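Local coordinates for protein putative mandelate racemase/muconate lactonizing enzyme (Bordetella bronchiseptica, PDB 3DDM) that is of unknown function but belongs to the mandelate racemase/muconate lactonizing family of the enolase superfamily, combining an alpha-plus-beta N-terminal domain with a TIM-like barrel, at residues V43-S48 and I122-L127; Q134-W139 and P366-T371; L227-E232 and P253-E258. The protein carries 1 engineered substitution. All blocks are in the same frame, centred on the assembly; numbering follows the deposited sequence.

Contact 1 of 3, residues V43-S48 and I122-L127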
loop_
_atom_site.group_PDB
_atom_site.type_symbol
_atom_site.label_atom_id
_atom_site.label_comp_id
_atom_site.label_asym_id
_atom_site.label_seq_id
_atom_site.Cartn_x
_atom_site.Cartn_y
_atom_site.Cartn_z
ATOM N N VAL A 43 12.321 -12.855 -9.613
ATOM C CA VAL A 43 12.679 -13.561 -8.390
ATOM C C VAL A 43 13.022 -15.004 -8.688
ATOM O O VAL A 43 12.422 -15.626 -9.574
ATOM C CB VAL A 43 11.540 -13.508 -7.347
ATOM C CG1 VAL A 43 11.454 -12.108 -6.757
ATOM C CG2 VAL A 43 10.219 -13.877 -8.000
ATOM N N GLU A 44 14.016 -15.518 -7.969
ATOM C CA GLU A 44 14.436 -16.900 -8.144
ATOM C C GLU A 44 14.477 -17.583 -6.798
ATOM O O GLU A 44 15.164 -17.134 -5.893
ATOM C CB GLU A 44 15.818 -16.983 -8.799
ATOM C CG GLU A 44 16.939 -16.326 -8.014
ATOM C CD GLU A 44 18.317 -16.646 -8.584
ATOM O OE1 GLU A 44 18.624 -17.838 -8.787
ATOM O OE2 GLU A 44 19.103 -15.706 -8.817
ATOM N N VAL A 45 13.711 -18.655 -6.660
ATOM C CA VAL A 45 13.694 -19.408 -5.420
ATOM C C VAL A 45 14.482 -20.697 -5.597
ATOM O O VAL A 45 14.149 -21.515 -6.454
ATOM C CB VAL A 45 12.273 -19.791 -5.004
ATOM C CG1 VAL A 45 12.334 -20.669 -3.751
ATOM C CG2 VAL A 45 11.445 -18.534 -4.755
ATOM N N GLU A 46 15.532 -20.874 -4.800
ATOM C CA GLU A 46 16.329 -22.086 -4.884
ATOM C C GLU A 46 15.868 -23.117 -3.863
ATOM O O GLU A 46 15.693 -22.823 -2.679
ATOM C CB GLU A 46 17.812 -21.808 -4.663
ATOM C CG GLU A 46 18.669 -23.003 -5.050
ATOM C CD GLU A 46 20.128 -22.818 -4.710
ATOM O OE1 GLU A 46 20.679 -21.744 -5.040
ATOM O OE2 GLU A 46 20.727 -23.749 -4.123
ATOM N N ASP A 47 15.687 -24.333 -4.356
ATOM C CA ASP A 47 15.242 -25.481 -3.582
ATOM C C ASP A 47 16.335 -25.971 -2.638
ATOM O O ASP A 47 17.496 -25.565 -2.739
ATOM C CB ASP A 47 14.889 -26.595 -4.564
ATOM C CG ASP A 47 13.983 -27.628 -3.979
ATOM O OD1 ASP A 47 13.588 -28.544 -4.737
ATOM O OD2 ASP A 47 13.662 -27.529 -2.774
ATOM N N SER A 48 15.956 -26.857 -1.725
ATOM C CA SER A 48 16.903 -27.441 -0.781
ATOM C C SER A 48 17.763 -28.465 -1.535
ATOM O O SER A 48 18.818 -28.874 -1.055
ATOM C CB SER A 48 16.157 -28.137 0.355
ATOM O OG SER A 48 15.309 -29.149 -0.160
ATOM N N ILE A 122 4.707 -17.733 -8.353
ATOM C CA ILE A 122 4.998 -18.061 -9.741
ATOM C C ILE A 122 6.309 -18.853 -9.815
ATOM O O ILE A 122 6.438 -19.773 -10.617
ATOM C CB ILE A 122 5.121 -16.776 -10.606
ATOM C CG1 ILE A 122 3.742 -16.139 -10.802
ATOM C CG2 ILE A 122 5.786 -17.103 -11.928
ATOM C CD1 ILE A 122 3.771 -14.812 -11.541
ATOM N N ALA A 123 7.268 -18.501 -8.967
ATOM C CA ALA A 123 8.554 -19.180 -8.949
ATOM C C ALA A 123 8.481 -20.566 -8.300
ATOM O O ALA A 123 9.154 -21.499 -8.742
ATOM C CB ALA A 123 9.588 -18.315 -8.227
ATOM N N LEU A 124 7.681 -20.698 -7.242
ATOM C CA LEU A 124 7.539 -21.986 -6.567
ATOM C C LEU A 124 6.804 -22.976 -7.473
ATOM O O LEU A 124 7.106 -24.177 -7.470
ATOM C CB LEU A 124 6.791 -21.819 -5.243
ATOM C CG LEU A 124 7.606 -21.166 -4.130
ATOM C CD1 LEU A 124 6.723 -20.915 -2.925
ATOM C CD2 LEU A 124 8.778 -22.058 -3.764
ATOM N N CYS A 125 5.842 -22.475 -8.245
ATOM C CA CYS A 125 5.107 -23.328 -9.172
ATOM C C CYS A 125 6.016 -23.694 -10.342
ATOM O O CYS A 125 5.978 -24.817 -10.840
ATOM C CB CYS A 125 3.861 -22.618 -9.700
ATOM S SG CYS A 125 2.552 -22.466 -8.499
ATOM N N ASP A 126 6.823 -22.731 -10.779
ATOM C CA ASP A 126 7.764 -22.945 -11.869
ATOM C C ASP A 126 8.746 -24.030 -11.404
ATOM O O ASP A 126 9.063 -24.962 -12.143
ATOM C CB ASP A 126 8.493 -21.628 -12.182
ATOM C CG ASP A 126 9.541 -21.775 -13.265
ATOM O OD1 ASP A 126 9.204 -22.233 -14.379
ATOM O OD2 ASP A 126 10.709 -21.424 -12.996
ATOM N N LEU A 127 9.204 -23.910 -10.163
ATOM C CA LEU A 127 10.121 -24.886 -9.583
ATOM C C LEU A 127 9.482 -26.272 -9.536
ATOM O O LEU A 127 10.102 -27.267 -9.914
ATOM C CB LEU A 127 10.517 -24.458 -8.169
ATOM C CG LEU A 127 11.207 -25.468 -7.251
ATOM C CD1 LEU A 127 12.395 -26.083 -7.945
ATOM C CD2 LEU A 127 11.643 -24.768 -5.964
#

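Contact 2 of 3, residues Q134-W139 and P366-T371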
loop_
_atom_site.group_PDB
_atom_site.type_symbol
_atom_site.label_atom_id
_atom_site.label_comp_id
_atom_site.label_asym_id
_atom_site.label_seq_id
_atom_site.Cartn_x
_atom_site.Cartn_y
_atom_site.Cartn_z
ATOM N N GLN A 134 7.687 -30.853 -16.311
ATOM C CA GLN A 134 6.513 -30.441 -17.081
ATOM C C GLN A 134 6.385 -28.947 -17.345
ATOM O O GLN A 134 6.865 -28.113 -16.570
ATOM C CB GLN A 134 5.227 -30.848 -16.371
ATOM C CG GLN A 134 4.970 -32.317 -16.193
ATOM C CD GLN A 134 3.644 -32.551 -15.492
ATOM O OE1 GLN A 134 3.506 -32.301 -14.288
ATOM N NE2 GLN A 134 2.649 -33.003 -16.250
ATOM N N PRO A 135 5.732 -28.591 -18.463
ATOM C CA PRO A 135 5.541 -27.179 -18.778
ATOM C C PRO A 135 4.443 -26.721 -17.805
ATOM O O PRO A 135 3.515 -27.483 -17.510
ATOM C CB PRO A 135 5.073 -27.218 -20.231
ATOM C CG PRO A 135 4.349 -28.516 -20.320
ATOM C CD PRO A 135 5.276 -29.439 -19.578
ATOM N N LEU A 136 4.553 -25.498 -17.291
ATOM C CA LEU A 136 3.569 -25.005 -16.339
ATOM C C LEU A 136 2.118 -25.262 -16.772
ATOM O O LEU A 136 1.283 -25.654 -15.956
ATOM C CB LEU A 136 3.792 -23.512 -16.073
ATOM C CG LEU A 136 3.889 -23.025 -14.614
ATOM C CD1 LEU A 136 3.532 -24.136 -13.628
ATOM C CD2 LEU A 136 5.295 -22.524 -14.343
ATOM N N TRP A 137 1.809 -25.073 -18.047
ATOM C CA TRP A 137 0.438 -25.300 -18.483
ATOM C C TRP A 137 -0.058 -26.733 -18.205
ATOM O O TRP A 137 -1.209 -26.935 -17.817
ATOM C CB TRP A 137 0.277 -24.957 -19.971
ATOM C CG TRP A 137 0.917 -25.915 -20.943
ATOM C CD1 TRP A 137 2.124 -25.769 -21.578
ATOM C CD2 TRP A 137 0.348 -27.130 -21.445
ATOM N NE1 TRP A 137 2.333 -26.814 -22.450
ATOM C CE2 TRP A 137 1.260 -27.663 -22.388
ATOM C CE3 TRP A 137 -0.845 -27.822 -21.191
ATOM C CZ2 TRP A 137 1.010 -28.854 -23.080
ATOM C CZ3 TRP A 137 -1.092 -29.009 -21.881
ATOM C CH2 TRP A 137 -0.166 -29.511 -22.815
ATOM N N ALA A 138 0.809 -27.723 -18.391
ATOM C CA ALA A 138 0.432 -29.116 -18.153
ATOM C C ALA A 138 0.276 -29.370 -16.655
ATOM O O ALA A 138 -0.662 -30.045 -16.223
ATOM C CB ALA A 138 1.480 -30.053 -18.735
ATOM N N TRP A 139 1.209 -28.825 -15.881
ATOM C CA TRP A 139 1.209 -28.937 -14.429
ATOM C C TRP A 139 -0.113 -28.394 -13.849
ATOM O O TRP A 139 -0.727 -29.007 -12.975
ATOM C CB TRP A 139 2.375 -28.133 -13.885
ATOM C CG TRP A 139 2.624 -28.290 -12.436
ATOM C CD1 TRP A 139 3.312 -29.292 -11.832
ATOM C CD2 TRP A 139 2.296 -27.347 -11.408
ATOM N NE1 TRP A 139 3.454 -29.031 -10.492
ATOM C CE2 TRP A 139 2.839 -27.842 -10.202
ATOM C CE3 TRP A 139 1.605 -26.126 -11.390
ATOM C CZ2 TRP A 139 2.713 -27.156 -8.982
ATOM C CZ3 TRP A 139 1.482 -25.442 -10.172
ATOM C CH2 TRP A 139 2.036 -25.962 -8.989
ATOM N N PRO A 366 9.838 -27.311 -19.975
ATOM C CA PRO A 366 9.482 -27.322 -18.548
ATOM C C PRO A 366 9.225 -25.944 -17.942
ATOM O O PRO A 366 9.837 -24.955 -18.344
ATOM C CB PRO A 366 10.674 -28.032 -17.904
ATOM C CG PRO A 366 11.816 -27.586 -18.770
ATOM C CD PRO A 366 11.237 -27.737 -20.166
ATOM N N GLY A 367 8.308 -25.895 -16.979
ATOM C CA GLY A 367 7.967 -24.652 -16.299
ATOM C C GLY A 367 7.443 -23.517 -17.168
ATOM O O GLY A 367 6.517 -23.683 -17.977
ATOM N N LEU A 368 8.039 -22.342 -16.982
ATOM C CA LEU A 368 7.663 -21.152 -17.732
ATOM C C LEU A 368 8.133 -21.257 -19.173
ATOM O O LEU A 368 7.643 -20.540 -20.045
ATOM C CB LEU A 368 8.288 -19.920 -17.089
ATOM C CG LEU A 368 7.732 -19.534 -15.729
ATOM C CD1 LEU A 368 8.682 -18.577 -15.048
ATOM C CD2 LEU A 368 6.361 -18.909 -15.906
ATOM N N GLY A 369 9.089 -22.152 -19.415
ATOM C CA GLY A 369 9.623 -22.319 -20.752
ATOM C C GLY A 369 10.780 -21.364 -21.009
ATOM O O GLY A 369 11.225 -21.209 -22.148
ATOM N N VAL A 370 11.272 -20.719 -19.957
ATOM C CA VAL A 370 12.376 -19.784 -20.105
ATOM C C VAL A 370 13.151 -19.599 -18.810
ATOM O O VAL A 370 12.598 -19.727 -17.715
ATOM C CB VAL A 370 11.871 -18.401 -20.546
ATOM C CG1 VAL A 370 10.969 -17.820 -19.467
ATOM C CG2 VAL A 370 13.035 -17.474 -20.809
ATOM N N THR A 371 14.440 -19.307 -18.948
ATOM C CA THR A 371 15.305 -19.049 -17.807
ATOM C C THR A 371 15.990 -17.728 -18.122
ATOM O O THR A 371 16.649 -17.584 -19.143
ATOM C CB THR A 371 16.386 -20.129 -17.632
ATOM O OG1 THR A 371 15.771 -21.391 -17.371
ATOM C CG2 THR A 371 17.290 -19.784 -16.467
#

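Contact 3 of 3, residues L227-E232 and P253-E258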
loop_
_atom_site.group_PDB
_atom_site.type_symbol
_atom_site.label_atom_id
_atom_site.label_comp_id
_atom_site.label_asym_id
_atom_site.label_seq_id
_atom_site.Cartn_x
_atom_site.Cartn_y
_atom_site.Cartn_z
ATOM N N LEU A 227 -17.062 -3.256 -29.775
ATOM C CA LEU A 227 -15.984 -3.713 -28.907
ATOM C C LEU A 227 -16.315 -5.035 -28.223
ATOM O O LEU A 227 -17.478 -5.336 -27.979
ATOM C CB LEU A 227 -15.686 -2.648 -27.850
ATOM C CG LEU A 227 -15.359 -1.251 -28.383
ATOM C CD1 LEU A 227 -15.078 -0.331 -27.215
ATOM C CD2 LEU A 227 -14.154 -1.300 -29.311
ATOM N N ASP A 228 -15.290 -5.827 -27.926
ATOM C CA ASP A 228 -15.482 -7.104 -27.250
ATOM C C ASP A 228 -15.686 -6.860 -25.765
ATOM O O ASP A 228 -16.305 -7.668 -25.077
ATOM C CB ASP A 228 -14.269 -8.013 -27.456
ATOM C CG ASP A 228 -14.367 -8.843 -28.721
ATOM O OD1 ASP A 228 -14.846 -8.305 -29.751
ATOM O OD2 ASP A 228 -13.953 -10.024 -28.684
ATOM N N TRP A 229 -15.136 -5.751 -25.275
ATOM C CA TRP A 229 -15.284 -5.379 -23.874
ATOM C C TRP A 229 -14.705 -3.994 -23.575
ATOM O O TRP A 229 -13.805 -3.514 -24.275
ATOM C CB TRP A 229 -14.646 -6.434 -22.957
ATOM C CG TRP A 229 -13.146 -6.377 -22.819
ATOM C CD1 TRP A 229 -12.405 -5.387 -22.224
ATOM C CD2 TRP A 229 -12.212 -7.392 -23.213
ATOM N NE1 TRP A 229 -11.070 -5.730 -22.217
ATOM C CE2 TRP A 229 -10.922 -6.952 -22.816
ATOM C CE3 TRP A 229 -12.338 -8.633 -23.861
ATOM C CZ2 TRP A 229 -9.770 -7.707 -23.046
ATOM C CZ3 TRP A 229 -11.190 -9.386 -24.090
ATOM C CH2 TRP A 229 -9.922 -8.916 -23.682
ATOM N N LEU A 230 -15.248 -3.353 -22.542
ATOM C CA LEU A 230 -14.809 -2.030 -22.112
ATOM C C LEU A 230 -14.086 -2.269 -20.784
ATOM O O LEU A 230 -14.699 -2.678 -19.795
ATOM C CB LEU A 230 -16.026 -1.128 -21.908
ATOM C CG LEU A 230 -15.900 0.359 -22.225
ATOM C CD1 LEU A 230 -17.215 1.063 -21.882
ATOM C CD2 LEU A 230 -14.745 0.949 -21.438
ATOM N N GLU A 231 -12.783 -2.019 -20.761
ATOM C CA GLU A 231 -12.004 -2.274 -19.558
ATOM C C GLU A 231 -11.872 -1.118 -18.574
ATOM O O GLU A 231 -11.577 0.015 -18.950
ATOM C CB GLU A 231 -10.619 -2.771 -19.947
ATOM C CG GLU A 231 -9.894 -3.420 -18.811
ATOM C CD GLU A 231 -8.542 -3.932 -19.224
ATOM O OE1 GLU A 231 -8.485 -4.751 -20.171
ATOM O OE2 GLU A 231 -7.540 -3.516 -18.600
ATOM N N GLU A 232 -12.090 -1.442 -17.305
ATOM C CA GLU A 232 -12.018 -0.500 -16.197
ATOM C C GLU A 232 -12.610 0.895 -16.471
ATOM O O GLU A 232 -11.940 1.912 -16.274
ATOM C CB GLU A 232 -10.563 -0.365 -15.726
ATOM C CG GLU A 232 -9.928 -1.664 -15.237
ATOM C CD GLU A 232 -8.965 -1.442 -14.074
ATOM O OE1 GLU A 232 -9.205 -2.012 -12.989
ATOM O OE2 GLU A 232 -7.972 -0.698 -14.236
ATOM N N PRO A 253 -19.820 -5.798 -23.077
ATOM C CA PRO A 253 -19.554 -6.250 -21.711
ATOM C C PRO A 253 -18.404 -5.465 -21.054
ATOM O O PRO A 253 -17.564 -4.857 -21.727
ATOM C CB PRO A 253 -19.254 -7.747 -21.889
ATOM C CG PRO A 253 -18.702 -7.834 -23.271
ATOM C CD PRO A 253 -19.591 -6.888 -24.048
ATOM N N LEU A 254 -18.396 -5.483 -19.730
ATOM C CA LEU A 254 -17.410 -4.792 -18.934
ATOM C C LEU A 254 -16.305 -5.759 -18.505
ATOM O O LEU A 254 -16.550 -6.954 -18.310
ATOM C CB LEU A 254 -18.110 -4.185 -17.707
ATOM C CG LEU A 254 -18.575 -2.721 -17.776
ATOM C CD1 LEU A 254 -19.148 -2.377 -19.131
ATOM C CD2 LEU A 254 -19.587 -2.482 -16.693
ATOM N N ALA A 255 -15.088 -5.240 -18.363
ATOM C CA ALA A 255 -13.958 -6.059 -17.947
ATOM C C ALA A 255 -13.187 -5.380 -16.817
ATOM O O ALA A 255 -13.171 -4.151 -16.710
ATOM C CB ALA A 255 -13.042 -6.304 -19.116
ATOM N N GLY A 256 -12.552 -6.193 -15.974
ATOM C CA GLY A 256 -11.776 -5.671 -14.866
ATOM C C GLY A 256 -11.055 -6.812 -14.179
ATOM O O GLY A 256 -11.353 -7.970 -14.437
ATOM N N GLY A 257 -10.111 -6.488 -13.302
ATOM C CA GLY A 257 -9.375 -7.515 -12.592
ATOM C C GLY A 257 -7.978 -7.025 -12.285
ATOM O O GLY A 257 -7.370 -7.430 -11.298
ATOM N N GLU A 258 -7.467 -6.153 -13.148
ATOM C CA GLU A 258 -6.139 -5.580 -12.979
ATOM C C GLU A 258 -6.038 -5.089 -11.542
ATOM O O GLU A 258 -4.998 -5.219 -10.903
ATOM C CB GLU A 258 -5.954 -4.388 -13.924
ATOM C CG GLU A 258 -4.699 -4.413 -14.767
ATOM C CD GLU A 258 -3.416 -4.425 -13.946
ATOM O OE1 GLU A 258 -3.174 -3.451 -13.192
ATOM O OE2 GLU A 258 -2.642 -5.410 -14.058
#

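Contact 1 of 3, residues V43-S48 and I122-L127
Val45 meets Ala123 and Leu124 with its two methyl branches, and this fork is the centre of an apolar joint between strand 37-46 and helix 110-131. Val45 CG1, anti to the backbone N (chi1 176°), approaches Leu124 CD2 at 3.8 Å, while Val45 CG2, on the side of the backbone N, lies 3.9 Å from Ala123 CB. Ala123 points at the strand and offers only its methyl; Ala123 CB also lies 4.1 Å from Val43 O. Leu124 comes from the flank of the helix instead, and it is the end of its chain that brings CD2 to the valine. One turn further on, Leu127 extends toward the strand end; Leu127 CD2 sits 4.0 Å from Asp47 CB and 4.1 Å from Val45 O, the leucine and aspartate side chains running roughly perpendicular.

No hydrogen bond joins the two segments. The polar interactions lie at the margin, where Asp47 keeps its methylene against Leu127 and sends its carboxylate to other partners. Asp47 OD2 accepts a 2.6 Å bond from Ser48 N, which reaches it from above the carboxylate plane, and Asp47 OD1 forms a salt bridge with Arg131 farther along the same helix.

In backbone terms the strand and helix axes approach to 7.9 Å at 49°. Val43 and Val45 face the helix; Glu44 and Glu46 point away from it, and Glu46 forms a salt bridge with Arg14. A three-stranded antiparallel meander with a helix laid across one face is the pattern of the N-terminal capping domain of the enolase superfamily.

Contact 2 of 3, residues Q134-W139 and P366-T371
Leu136 lies over the peptide that links Gly367 to Leu368, and its isobutyl group supplies most of the side-chain contact. Leu136 CB is beside Gly367 O at 3.3 Å, and Leu136 CD2 reaches on to Gly367 C at 3.7 Å. Leu136 CD2 then meets Leu368 CD2 at 4.1 Å, so that two leucines from distant parts of the sequence touch by their branch ends. Leu368 points away from segment 134-139 at its CB, with CG anti to the carbonyl carbon (chi1 -69°), and its side chain also packs on Ile314 and Ala318 of helix 313-325.

Underneath, the main chains are joined by a single bridge between Pro135 and Gly367. Gly367 N donates to Gln134 O over 2.7 Å, and Leu136 N returns a bond of 2.8 Å to Gly367 O; both are nearly straight at the hydrogen, though each donor is tilted well out of its carbonyl plane. Pro135 is the N-cap of helix 136-139, so the second bond gives the first amide of that helix a partner from outside it. Gly367 occupies the second position of a type II' turn running from Pro366 to Gly369, where its positive phi is expected. In the enolase superfamily the chain leaves the barrel at its end and returns to the capping domain, and segment 366-371 makes such a return here.

Pro366 CA lies 3.4 Å from Gln134 O, a CA-H...O contact. At the helix start, Pro135 CG sits over a face of the Trp137 indole, offset toward its rim, while Trp137 NE1 bonds to Gly363 O.

Contact 3 of 3, residues L227-E232 and P253-E258
Leu230 and Glu231 pair in parallel with Leu254 and Ala255, the short strand axes 4.5 Å apart at 40°. Three hydrogen bonds join them: Leu230 N to Pro253 O (2.9 Å), Ala255 N to Leu230 O (3.0 Å) and Glu232 N to Ala255 O (3.0 Å). Trp229 is held with CG between its backbone N and carbonyl carbon (chi1 79°), which brings the indole beside the neighbouring strand. Ala255 CB sits over the five-membered ring of Trp229, 3.7 Å from its centroid, as a CH-pi contact. Trp229 NE1 makes a weak bond of 3.4 Å to Glu231 OE1, an oxygen that is also gripped by Lys175 and Gln279. Farther along, Glu232 OE1 passes 4.1 Å from Glu258 CB, and the two carboxylate planes stand nearly perpendicular; Glu258 itself is salt-bridged to Lys284. Gln106 of the second subunit packs on both of these glutamates. Glu231 and Ala255 share one face of the sheet, Leu230 and Leu254 the other. Helix 240-249 makes the beta-alpha-beta crossover between the strands, which lie between strands 202-205 and 275-278 in the TIM-like barrel, with Glu231 and Glu258 both touching His308 of strand 304-309.

In the fold
From the N terminus, contact 1 comes first: strand 37-46 meets helix 110-131 after a largely helical excursion, closing a loop within the capping domain. Contact 2 opens just beyond that helix and closes only near the C terminus, so the loop it ties spans the whole barrel. Contact 3 is nested inside that loop and closes a short one of its own, between successive barrel strands; no two loops cross. Contacts 1 and 2 adjoin, with Asp126 OD1 of the long helix 2.9 Å from Leu368 N in a probable hydrogen bond. Contact 3 lies on the opposite side of the chain's centre, its centre about 29 Å from that of contact 2.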